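Local structure of CRISPR system Cmr subunit Cmr1-1 (Pyrococcus furiosus, 4W8Z) at residues L22-T27 with S35-G40; R43-A48 with W147-L152; D193-V198 with K337-W342; R197-T202 with T222-D227. The protein is an RNA-binding subunit of the type III-B Cmr ribonucleoprotein complex, which it caps together with Cmr6 in CRISPR-based antiviral defence. All coordinates share one frame; numbering follows the deposited sequence.

Contact 1: residues L22-T27 with S35-G40; sequences LLEVLT and SPSIKG
Ser35 and Leu23 are joined by one well-directed bond: the backbone N of Leu23 donates to Ser35 OG at 2.8 Å, with an N-H...O angle of 165°. With chi1 at -170°, the hydroxyl stands opposite the backbone N of Ser35 and reaches the 22-27 loop, where OG also passes Leu22 CA. A serine suits this place because its short side chain brings a hydroxyl close to a main-chain amide; a weak bond links the same OG to His21 O.

Beside this bond runs Glu24. From CB its chain leads to CG, which lies 3.2 Å from Ser35 O. CD comes next, between that carbonyl and Ser37, with Ser37 CB 3.9 Å away. At the tip, OE2 approaches the same CB to 3.5 Å, so the carboxylate meets carbon here and makes no bond across the contact. Ser37 turns its own hydroxyl elsewhere: it is the N-cap of helix 38-54, and its OG accepts from Gly40 N at 3.0 Å. On the far flank Thr27 OG1 is tied to Val33 O and shares a water with Ser35 N, the latter link being weak.

In this surface contact one serine oxygen, that of Ser35, satisfies an amide of the loop, while that of Ser37 caps the helix; the negative Glu24 lies near a helix N-terminus, whose dipole would probably suit it.

Contact 2: residues R43-A48 with W147-L152; sequences RWWFRA and WALVSL
Trp45 lays its indole against the backbone and side chains of Ala148, Leu149 and Leu152, one turn of the facing helix. Over the middle of one ring face sits Ala148 O, 4.0 Å above the plane, with Leu149 N displaced toward the rim. Ala148 CB meets the six-membered ring at CE3, 3.9 Å away. At the pyrrole end, CD1 lies 3.7 Å from Leu149 CA, and at the benzo end CH2 comes within 3.6 Å of Leu152 CB. The small Ala148 lets the broad ring come down on the helix backbone, while Leu149 and Leu152, at the pyrrole and benzo ends, run across the indole at about a right angle.

The next layer holds the indole from behind. Trp44 sends CZ3 over the centre of the opposite face, 3.7 Å above the plane, and itself meets the ring of Trp285. Leu149 packs also on Ile38, Ala41 and Met42 of helix 38-54, and Leu152 on Phe191 and Leu223. Within helix 136-152, Ser151 N and Ser151 OG approach Trp147 O from opposite faces of its plane, which gives the buried serine hydroxyl an acceptor within its own helix.

The two helix segments cross at 93° with their axes 9.1 Å apart, a separation bridged by the one large flat side chain. Ala148 O already accepts from Leu152 N, which probably lowers the cost of placing it over an aromatic face, and the buried joint rests on dispersion and shape rather than on polar bonds between the helices.

Contact 3: residues D193-V198 with K337-W342; sequences DSLKRV and KVWGGW
Leu195 and Trp339 meet at a slant, the leucine lying over the root of the tryptophan, with the indole pointing in toward the helix. Leu195 CD1 lies 3.6 Å from Trp339 CB and is also near Trp339 CG. Farther out, Leu195 CB lies 3.9 Å from Trp339 CE3, approaching the ring obliquely. The outer corner of the indole, CZ3, then arrives beside the helix backbone, 3.9 Å from Lys196 N. Behind this reach, chi1 of Trp339, -179°, sets CG across from its backbone N, and the ring points at helix 188-206.

Val338 adds a smaller touch from the neighbouring position, its CG1 standing 4.2 Å from Leu195 CD1. That one methyl of Leu195 is therefore shared between valine and tryptophan, a role suited to a branched apolar side chain. Lys196 can sit at the margin because its aliphatic CB lies against the indole, while the charged end leads away from the strand.

The tryptophan is also held from its polar side: NE1 makes a weak hydrogen bond to Leu223 O. Leu195, for its part, rests on Trp147 as well, so it lies between two indoles from distant parts of the chain.

Val338 and Trp339 both pair with Val228 of strand 226-231, a classic beta bulge, and the arrangement as a whole is helix-on-sheet packing, with helix 188-206 set against the antiparallel sheet of the C-terminal part.

Contact 4: residues R197-T202 with T222-D227; sequences RVLDVT and TLKFSD
Leu199 and Leu223 both extend CG opposite their backbone N, with chi1 at -158° and 171°; their chi2 turns then direct a methyl of each toward the other, between helix 188-206 and the turn that leads into strand 226-231. That turn begins with an ST motif: Thr222 OG1 accepts from Phe225 N at 3.2 Å. A second side-chain bond, from Ser226 OG to Leu223 O at 2.7 Å, closes the turn from its later end, so small hydroxyl residues fix the backbone that presents Leu223.

Across the gap, CD1 of Leu199 lies 3.9 Å from CD2 of Leu223, and the two chains slant past each other. The same CD1 stands 4.2 Å from Lys224 CB, so this methyl is set against two consecutive residues. Leucine suits both places, its branched end offering methyls that can meet from either segment. Leu199 further packs on Tyr53 and Trp339, while Leu223 meets Leu49 and Leu152.

Lys224 is the amphipathic partner. It runs roughly perpendicular to Leu199, extended until its last torsion, where a bend leaves NZ 4.0 Å from Leu199 CD2.

In the fold
Contacts 1 and 2 follow each other on helix 38-54, where Ile38 O touches Leu149 CD2. Contacts 3 and 4 share Arg197 and Val198 of helix 188-206, and their centres are about 7 Å apart; Gly341 N and Ser226 O, 2.8 Å apart, probably form a hydrogen bond between the two. Trp147 and Leu152 pack on helix 188-206 and link contact 2 to both, while Ala48 O and Leu223 N, at 2.9 Å, probably bond between contacts 2 and 4. Contact 1 lies across the chain's centre from contact 3, about 28 Å between centres. Contacts 1 and 2 lie within the RAMP region; 3 and 4 set helix 188-206 against the turn and strands of the C-terminal sheet.

Contact 1: residues L22-T27 with S35-G40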
# COMPACT_ATOMS: atom_id res chain seq x y z
N LEU A 22 -13.22 -4.93 2.79
CA LEU A 22 -13.02 -4.66 4.20
C LEU A 22 -13.50 -5.84 5.02
O LEU A 22 -14.69 -5.98 5.30
CB LEU A 22 -13.74 -3.38 4.61
CG LEU A 22 -13.46 -2.20 3.68
CD1 LEU A 22 -14.16 -0.93 4.13
CD2 LEU A 22 -11.95 -1.97 3.56
N LEU A 23 -12.56 -6.71 5.40
CA LEU A 23 -12.90 -7.99 5.99
C LEU A 23 -12.24 -8.22 7.34
O LEU A 23 -11.77 -9.33 7.62
CB LEU A 23 -12.50 -9.12 5.03
CG LEU A 23 -13.11 -9.07 3.63
CD1 LEU A 23 -12.59 -10.21 2.78
CD2 LEU A 23 -14.63 -9.11 3.73
N GLU A 24 -12.23 -7.20 8.19
CA GLU A 24 -11.62 -7.31 9.52
C GLU A 24 -12.30 -8.39 10.36
O GLU A 24 -11.68 -8.98 11.25
CB GLU A 24 -11.69 -5.97 10.26
CG GLU A 24 -10.79 -4.91 9.67
CD GLU A 24 -10.67 -3.69 10.56
OE1 GLU A 24 -9.73 -3.64 11.38
OE2 GLU A 24 -11.50 -2.76 10.42
N VAL A 25 -13.57 -8.66 10.07
CA VAL A 25 -14.33 -9.69 10.75
C VAL A 25 -13.68 -11.07 10.61
O VAL A 25 -13.60 -11.83 11.57
CB VAL A 25 -15.78 -9.75 10.21
CG1 VAL A 25 -16.48 -11.00 10.71
CG2 VAL A 25 -16.55 -8.51 10.63
N LEU A 26 -13.19 -11.38 9.41
CA LEU A 26 -12.64 -12.70 9.12
C LEU A 26 -11.27 -12.97 9.73
O LEU A 26 -10.84 -14.12 9.81
CB LEU A 26 -12.54 -12.91 7.60
CG LEU A 26 -13.83 -12.88 6.78
CD1 LEU A 26 -13.56 -13.42 5.39
CD2 LEU A 26 -14.94 -13.66 7.47
N THR A 27 -10.58 -11.91 10.15
CA THR A 27 -9.18 -12.02 10.57
C THR A 27 -9.00 -12.91 11.80
O THR A 27 -7.93 -13.49 12.00
CB THR A 27 -8.56 -10.63 10.87
OG1 THR A 27 -8.98 -9.68 9.88
CG2 THR A 27 -7.04 -10.71 10.87
N SER A 35 -6.87 -7.37 6.86
CA SER A 35 -7.64 -6.32 6.22
C SER A 35 -7.41 -4.98 6.90
O SER A 35 -8.15 -4.61 7.81
CB SER A 35 -9.13 -6.67 6.23
OG SER A 35 -9.88 -5.77 5.43
N PRO A 36 -6.35 -4.26 6.48
CA PRO A 36 -6.05 -2.93 7.01
C PRO A 36 -7.23 -1.97 6.87
O PRO A 36 -7.78 -1.82 5.77
CB PRO A 36 -4.87 -2.47 6.15
CG PRO A 36 -4.20 -3.73 5.75
CD PRO A 36 -5.30 -4.72 5.55
N SER A 37 -7.61 -1.34 7.97
CA SER A 37 -8.65 -0.32 7.95
C SER A 37 -8.02 1.01 7.58
O SER A 37 -6.80 1.12 7.52
CB SER A 37 -9.35 -0.23 9.31
OG SER A 37 -8.49 0.33 10.29
N ILE A 38 -8.84 2.02 7.35
CA ILE A 38 -8.33 3.35 7.05
C ILE A 38 -7.54 3.90 8.24
O ILE A 38 -6.44 4.43 8.07
CB ILE A 38 -9.47 4.32 6.69
CG1 ILE A 38 -10.16 3.84 5.42
CG2 ILE A 38 -8.94 5.73 6.52
CD1 ILE A 38 -11.17 4.82 4.87
N LYS A 39 -8.09 3.75 9.44
CA LYS A 39 -7.40 4.19 10.66
C LYS A 39 -6.09 3.43 10.84
O LYS A 39 -5.06 4.01 11.18
CB LYS A 39 -8.29 3.99 11.89
CG LYS A 39 -9.64 4.67 11.81
CD LYS A 39 -10.35 4.61 13.15
CE LYS A 39 -11.79 5.08 13.04
NZ LYS A 39 -12.49 5.01 14.35
N GLY A 40 -6.13 2.12 10.60
CA GLY A 40 -4.96 1.28 10.76
C GLY A 40 -3.88 1.58 9.74
O GLY A 40 -2.69 1.59 10.07
O HOH W 1 -7.25 -7.04 10.29

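Contact 2: residues R43-A48 with W147-L152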
# COMPACT_ATOMS: atom_id res chain seq x y z
N ARG A 43 -2.12 4.88 10.51
CA ARG A 43 -1.15 4.63 11.56
C ARG A 43 0.10 4.00 10.96
O ARG A 43 1.22 4.37 11.32
CB ARG A 43 -1.74 3.71 12.63
CG ARG A 43 -1.00 3.76 13.95
CD ARG A 43 -1.36 2.59 14.83
NE ARG A 43 -0.96 2.83 16.22
CZ ARG A 43 -1.78 3.32 17.14
NH1 ARG A 43 -3.04 3.60 16.83
NH2 ARG A 43 -1.34 3.51 18.38
N TRP A 44 -0.09 3.06 10.04
CA TRP A 44 1.03 2.41 9.37
C TRP A 44 1.87 3.44 8.63
O TRP A 44 3.10 3.43 8.72
CB TRP A 44 0.55 1.34 8.40
CG TRP A 44 1.67 0.44 7.93
CD1 TRP A 44 2.00 -0.78 8.44
CD2 TRP A 44 2.59 0.69 6.86
NE1 TRP A 44 3.07 -1.30 7.76
CE2 TRP A 44 3.46 -0.42 6.79
CE3 TRP A 44 2.77 1.75 5.96
CZ2 TRP A 44 4.49 -0.50 5.85
CZ3 TRP A 44 3.80 1.67 5.04
CH2 TRP A 44 4.64 0.55 4.99
N TRP A 45 1.20 4.32 7.90
CA TRP A 45 1.89 5.27 7.05
C TRP A 45 2.55 6.39 7.83
O TRP A 45 3.51 7.00 7.36
CB TRP A 45 0.94 5.84 6.00
CG TRP A 45 0.96 5.01 4.77
CD1 TRP A 45 -0.01 4.17 4.32
CD2 TRP A 45 2.05 4.90 3.84
NE1 TRP A 45 0.39 3.56 3.16
CE2 TRP A 45 1.66 3.99 2.85
CE3 TRP A 45 3.32 5.49 3.76
CZ2 TRP A 45 2.48 3.65 1.77
CZ3 TRP A 45 4.14 5.15 2.70
CH2 TRP A 45 3.71 4.24 1.72
N PHE A 46 2.05 6.66 9.03
CA PHE A 46 2.71 7.64 9.89
C PHE A 46 4.09 7.14 10.26
O PHE A 46 5.05 7.90 10.31
CB PHE A 46 1.89 7.91 11.16
CG PHE A 46 2.63 8.71 12.18
CD1 PHE A 46 2.75 10.08 12.05
CD2 PHE A 46 3.23 8.09 13.26
CE1 PHE A 46 3.44 10.82 12.98
CE2 PHE A 46 3.92 8.82 14.20
CZ PHE A 46 4.03 10.19 14.06
N ARG A 47 4.19 5.84 10.53
CA ARG A 47 5.46 5.24 10.94
C ARG A 47 6.46 5.27 9.80
O ARG A 47 7.66 5.43 10.02
CB ARG A 47 5.24 3.80 11.41
CG ARG A 47 4.27 3.65 12.56
CD ARG A 47 4.46 2.30 13.23
NE ARG A 47 5.88 2.06 13.47
CZ ARG A 47 6.36 1.10 14.27
NH1 ARG A 47 5.53 0.29 14.91
NH2 ARG A 47 7.67 0.97 14.42
N ALA A 48 5.97 5.11 8.58
CA ALA A 48 6.82 5.12 7.40
C ALA A 48 7.35 6.52 7.12
O ALA A 48 8.48 6.69 6.67
CB ALA A 48 6.07 4.58 6.19
N TRP A 147 -2.84 11.43 3.41
CA TRP A 147 -2.33 11.77 2.09
C TRP A 147 -1.46 10.63 1.56
O TRP A 147 -1.57 10.25 0.39
CB TRP A 147 -1.53 13.07 2.11
CG TRP A 147 -1.03 13.49 0.75
CD1 TRP A 147 -1.61 14.40 -0.09
CD2 TRP A 147 0.14 13.01 0.07
NE1 TRP A 147 -0.88 14.52 -1.24
CE2 TRP A 147 0.20 13.68 -1.17
CE3 TRP A 147 1.14 12.09 0.40
CZ2 TRP A 147 1.22 13.45 -2.09
CZ3 TRP A 147 2.16 11.86 -0.52
CH2 TRP A 147 2.19 12.54 -1.75
N ALA A 148 -0.60 10.10 2.42
CA ALA A 148 0.32 9.03 2.05
C ALA A 148 -0.44 7.73 1.77
O ALA A 148 -0.11 6.99 0.84
CB ALA A 148 1.36 8.81 3.14
N LEU A 149 -1.46 7.46 2.58
CA LEU A 149 -2.29 6.28 2.40
C LEU A 149 -2.97 6.27 1.02
O LEU A 149 -3.04 5.23 0.37
CB LEU A 149 -3.35 6.20 3.50
CG LEU A 149 -4.47 5.18 3.31
CD1 LEU A 149 -3.89 3.80 3.08
CD2 LEU A 149 -5.41 5.19 4.51
N VAL A 150 -3.46 7.42 0.59
CA VAL A 150 -4.14 7.52 -0.69
C VAL A 150 -3.13 7.52 -1.85
O VAL A 150 -3.38 6.92 -2.90
CB VAL A 150 -5.01 8.79 -0.77
CG1 VAL A 150 -5.67 8.91 -2.14
CG2 VAL A 150 -6.07 8.76 0.33
N SER A 151 -1.99 8.17 -1.64
CA SER A 151 -0.99 8.32 -2.70
C SER A 151 -0.15 7.07 -2.97
O SER A 151 0.20 6.79 -4.12
CB SER A 151 -0.06 9.49 -2.36
OG SER A 151 -0.78 10.71 -2.33
N LEU A 152 0.17 6.32 -1.92
CA LEU A 152 1.06 5.16 -2.07
C LEU A 152 0.49 3.86 -1.50
O LEU A 152 0.99 2.77 -1.78
CB LEU A 152 2.40 5.45 -1.40
CG LEU A 152 3.14 6.72 -1.82
CD1 LEU A 152 4.16 7.09 -0.76
CD2 LEU A 152 3.81 6.54 -3.17

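Contact 3: residues D193-V198 with K337-W342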
# COMPACT_ATOMS: atom_id res chain seq x y z
N ASP A 193 7.13 15.80 -7.08
CA ASP A 193 7.35 16.96 -6.24
C ASP A 193 6.64 16.86 -4.89
O ASP A 193 7.15 17.34 -3.88
CB ASP A 193 6.90 18.23 -6.97
CG ASP A 193 7.81 18.59 -8.13
OD1 ASP A 193 8.88 17.96 -8.28
OD2 ASP A 193 7.46 19.52 -8.89
N SER A 194 5.47 16.24 -4.89
CA SER A 194 4.70 16.09 -3.66
C SER A 194 5.41 15.19 -2.66
O SER A 194 5.43 15.47 -1.46
CB SER A 194 3.31 15.54 -3.95
OG SER A 194 2.52 16.49 -4.65
N LEU A 195 5.99 14.10 -3.15
CA LEU A 195 6.73 13.19 -2.28
C LEU A 195 7.89 13.91 -1.60
O LEU A 195 8.11 13.74 -0.40
CB LEU A 195 7.26 11.99 -3.06
CG LEU A 195 6.20 11.00 -3.57
CD1 LEU A 195 6.84 9.71 -4.02
CD2 LEU A 195 5.15 10.74 -2.50
N LYS A 196 8.62 14.71 -2.36
CA LYS A 196 9.71 15.50 -1.80
C LYS A 196 9.19 16.47 -0.74
O LYS A 196 9.77 16.60 0.33
CB LYS A 196 10.43 16.27 -2.92
CG LYS A 196 11.81 16.79 -2.54
CD LYS A 196 11.87 18.31 -2.65
CE LYS A 196 13.31 18.81 -2.65
NZ LYS A 196 14.03 18.41 -3.89
N ARG A 197 8.08 17.12 -1.06
CA ARG A 197 7.45 18.06 -0.14
C ARG A 197 7.02 17.39 1.16
O ARG A 197 7.29 17.90 2.25
CB ARG A 197 6.25 18.72 -0.82
CG ARG A 197 5.32 19.48 0.12
CD ARG A 197 6.04 20.65 0.76
NE ARG A 197 6.89 21.36 -0.19
CZ ARG A 197 6.46 22.31 -1.02
NH1 ARG A 197 5.19 22.65 -1.04
NH2 ARG A 197 7.32 22.89 -1.84
N VAL A 198 6.35 16.24 1.04
CA VAL A 198 5.86 15.50 2.21
C VAL A 198 7.02 15.06 3.08
O VAL A 198 6.96 15.12 4.31
CB VAL A 198 5.02 14.27 1.79
CG1 VAL A 198 4.73 13.38 3.00
CG2 VAL A 198 3.72 14.70 1.12
N LYS A 337 10.24 5.99 -13.06
CA LYS A 337 10.61 6.12 -11.65
C LYS A 337 10.05 7.42 -11.07
O LYS A 337 10.29 8.51 -11.60
CB LYS A 337 12.13 6.07 -11.49
CG LYS A 337 12.61 6.06 -10.05
CD LYS A 337 13.57 4.90 -9.79
CE LYS A 337 12.82 3.58 -9.62
NZ LYS A 337 13.73 2.39 -9.51
N VAL A 338 9.31 7.30 -9.98
CA VAL A 338 8.69 8.45 -9.33
C VAL A 338 9.52 8.92 -8.14
O VAL A 338 9.66 10.12 -7.88
CB VAL A 338 7.25 8.13 -8.86
CG1 VAL A 338 6.62 9.32 -8.16
CG2 VAL A 338 6.39 7.69 -10.03
N TRP A 339 10.09 7.95 -7.42
CA TRP A 339 10.88 8.22 -6.22
C TRP A 339 11.96 7.16 -6.05
O TRP A 339 11.67 5.96 -6.10
CB TRP A 339 9.96 8.27 -5.00
CG TRP A 339 10.66 8.56 -3.72
CD1 TRP A 339 11.02 7.66 -2.76
CD2 TRP A 339 11.08 9.85 -3.24
NE1 TRP A 339 11.64 8.30 -1.71
CE2 TRP A 339 11.69 9.65 -1.98
CE3 TRP A 339 11.00 11.15 -3.75
CZ2 TRP A 339 12.22 10.70 -1.23
CZ3 TRP A 339 11.53 12.19 -3.00
CH2 TRP A 339 12.13 11.96 -1.75
N GLY A 340 13.20 7.59 -5.87
CA GLY A 340 14.31 6.66 -5.77
C GLY A 340 15.03 6.74 -4.44
O GLY A 340 15.91 7.58 -4.25
N GLY A 341 14.66 5.85 -3.52
CA GLY A 341 15.32 5.76 -2.23
C GLY A 341 16.61 4.96 -2.33
O GLY A 341 17.46 5.02 -1.44
N TRP A 342 16.74 4.21 -3.42
CA TRP A 342 17.95 3.45 -3.70
C TRP A 342 18.70 4.02 -4.91
O TRP A 342 19.45 4.98 -4.78
CB TRP A 342 17.61 1.98 -3.95

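Contact 4: residues R197-T202 with T222-D227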
# COMPACT_ATOMS: atom_id res chain seq x y z
N ARG A 197 8.08 17.12 -1.06
CA ARG A 197 7.45 18.06 -0.14
C ARG A 197 7.02 17.39 1.16
O ARG A 197 7.29 17.90 2.25
CB ARG A 197 6.25 18.72 -0.82
CG ARG A 197 5.32 19.48 0.12
CD ARG A 197 6.04 20.65 0.76
NE ARG A 197 6.89 21.36 -0.19
CZ ARG A 197 6.46 22.31 -1.02
NH1 ARG A 197 5.19 22.65 -1.04
NH2 ARG A 197 7.32 22.89 -1.84
N VAL A 198 6.35 16.24 1.04
CA VAL A 198 5.86 15.50 2.21
C VAL A 198 7.02 15.06 3.08
O VAL A 198 6.96 15.12 4.31
CB VAL A 198 5.02 14.27 1.79
CG1 VAL A 198 4.73 13.38 3.00
CG2 VAL A 198 3.72 14.70 1.12
N LEU A 199 8.10 14.62 2.44
CA LEU A 199 9.29 14.23 3.17
C LEU A 199 9.85 15.44 3.92
O LEU A 199 10.01 15.39 5.14
CB LEU A 199 10.35 13.66 2.22
CG LEU A 199 11.38 12.76 2.90
CD1 LEU A 199 10.74 11.43 3.31
CD2 LEU A 199 12.61 12.55 2.01
N ASP A 200 10.11 16.52 3.19
CA ASP A 200 10.71 17.72 3.76
C ASP A 200 9.91 18.35 4.90
O ASP A 200 10.48 18.78 5.90
CB ASP A 200 10.91 18.77 2.66
CG ASP A 200 12.02 18.39 1.70
OD1 ASP A 200 12.95 17.67 2.12
OD2 ASP A 200 11.96 18.81 0.53
N VAL A 201 8.59 18.40 4.75
CA VAL A 201 7.73 19.00 5.76
C VAL A 201 7.66 18.17 7.05
O VAL A 201 7.75 18.72 8.15
CB VAL A 201 6.31 19.22 5.21
CG1 VAL A 201 5.31 19.34 6.34
CG2 VAL A 201 6.28 20.46 4.35
N THR A 202 7.52 16.86 6.90
CA THR A 202 7.37 15.95 8.04
C THR A 202 8.51 16.09 9.03
O THR A 202 8.30 16.04 10.25
CB THR A 202 7.28 14.49 7.57
OG1 THR A 202 6.23 14.35 6.60
CG2 THR A 202 7.00 13.56 8.74
N THR A 222 10.28 2.60 5.48
CA THR A 222 10.12 4.04 5.52
C THR A 222 9.89 4.57 4.12
O THR A 222 10.26 3.93 3.14
CB THR A 222 11.36 4.75 6.12
OG1 THR A 222 12.48 4.60 5.24
CG2 THR A 222 11.70 4.20 7.50
N LEU A 223 9.27 5.75 4.02
CA LEU A 223 9.08 6.39 2.73
C LEU A 223 10.42 6.76 2.11
O LEU A 223 10.64 6.55 0.92
CB LEU A 223 8.21 7.64 2.87
CG LEU A 223 8.16 8.47 1.57
CD1 LEU A 223 7.47 7.68 0.47
CD2 LEU A 223 7.51 9.82 1.78
N LYS A 224 11.32 7.32 2.93
CA LYS A 224 12.62 7.79 2.46
C LYS A 224 13.39 6.72 1.71
O LYS A 224 13.97 6.99 0.66
CB LYS A 224 13.46 8.29 3.62
CG LYS A 224 14.74 8.99 3.18
CD LYS A 224 15.71 9.15 4.33
CE LYS A 224 16.65 10.32 4.10
NZ LYS A 224 15.90 11.62 4.13
N PHE A 225 13.40 5.51 2.26
CA PHE A 225 14.16 4.43 1.65
C PHE A 225 13.24 3.47 0.91
O PHE A 225 13.12 2.30 1.27
CB PHE A 225 14.97 3.69 2.72
CG PHE A 225 16.04 4.54 3.34
CD1 PHE A 225 17.22 4.80 2.65
CD2 PHE A 225 15.88 5.10 4.60
CE1 PHE A 225 18.21 5.59 3.20
CE2 PHE A 225 16.86 5.88 5.16
CZ PHE A 225 18.03 6.13 4.46
N SER A 226 12.61 3.98 -0.14
CA SER A 226 11.72 3.17 -0.96
C SER A 226 11.80 3.58 -2.43
O SER A 226 12.31 4.65 -2.75
CB SER A 226 10.28 3.27 -0.46
OG SER A 226 9.76 4.58 -0.66
N ASP A 227 11.30 2.73 -3.32
CA ASP A 227 11.21 3.06 -4.73
C ASP A 227 9.76 3.07 -5.16
O ASP A 227 9.02 2.12 -4.90
CB ASP A 227 11.99 2.07 -5.59
CG ASP A 227 13.47 2.41 -5.67
OD1 ASP A 227 13.88 3.44 -5.09
OD2 ASP A 227 14.21 1.65 -6.32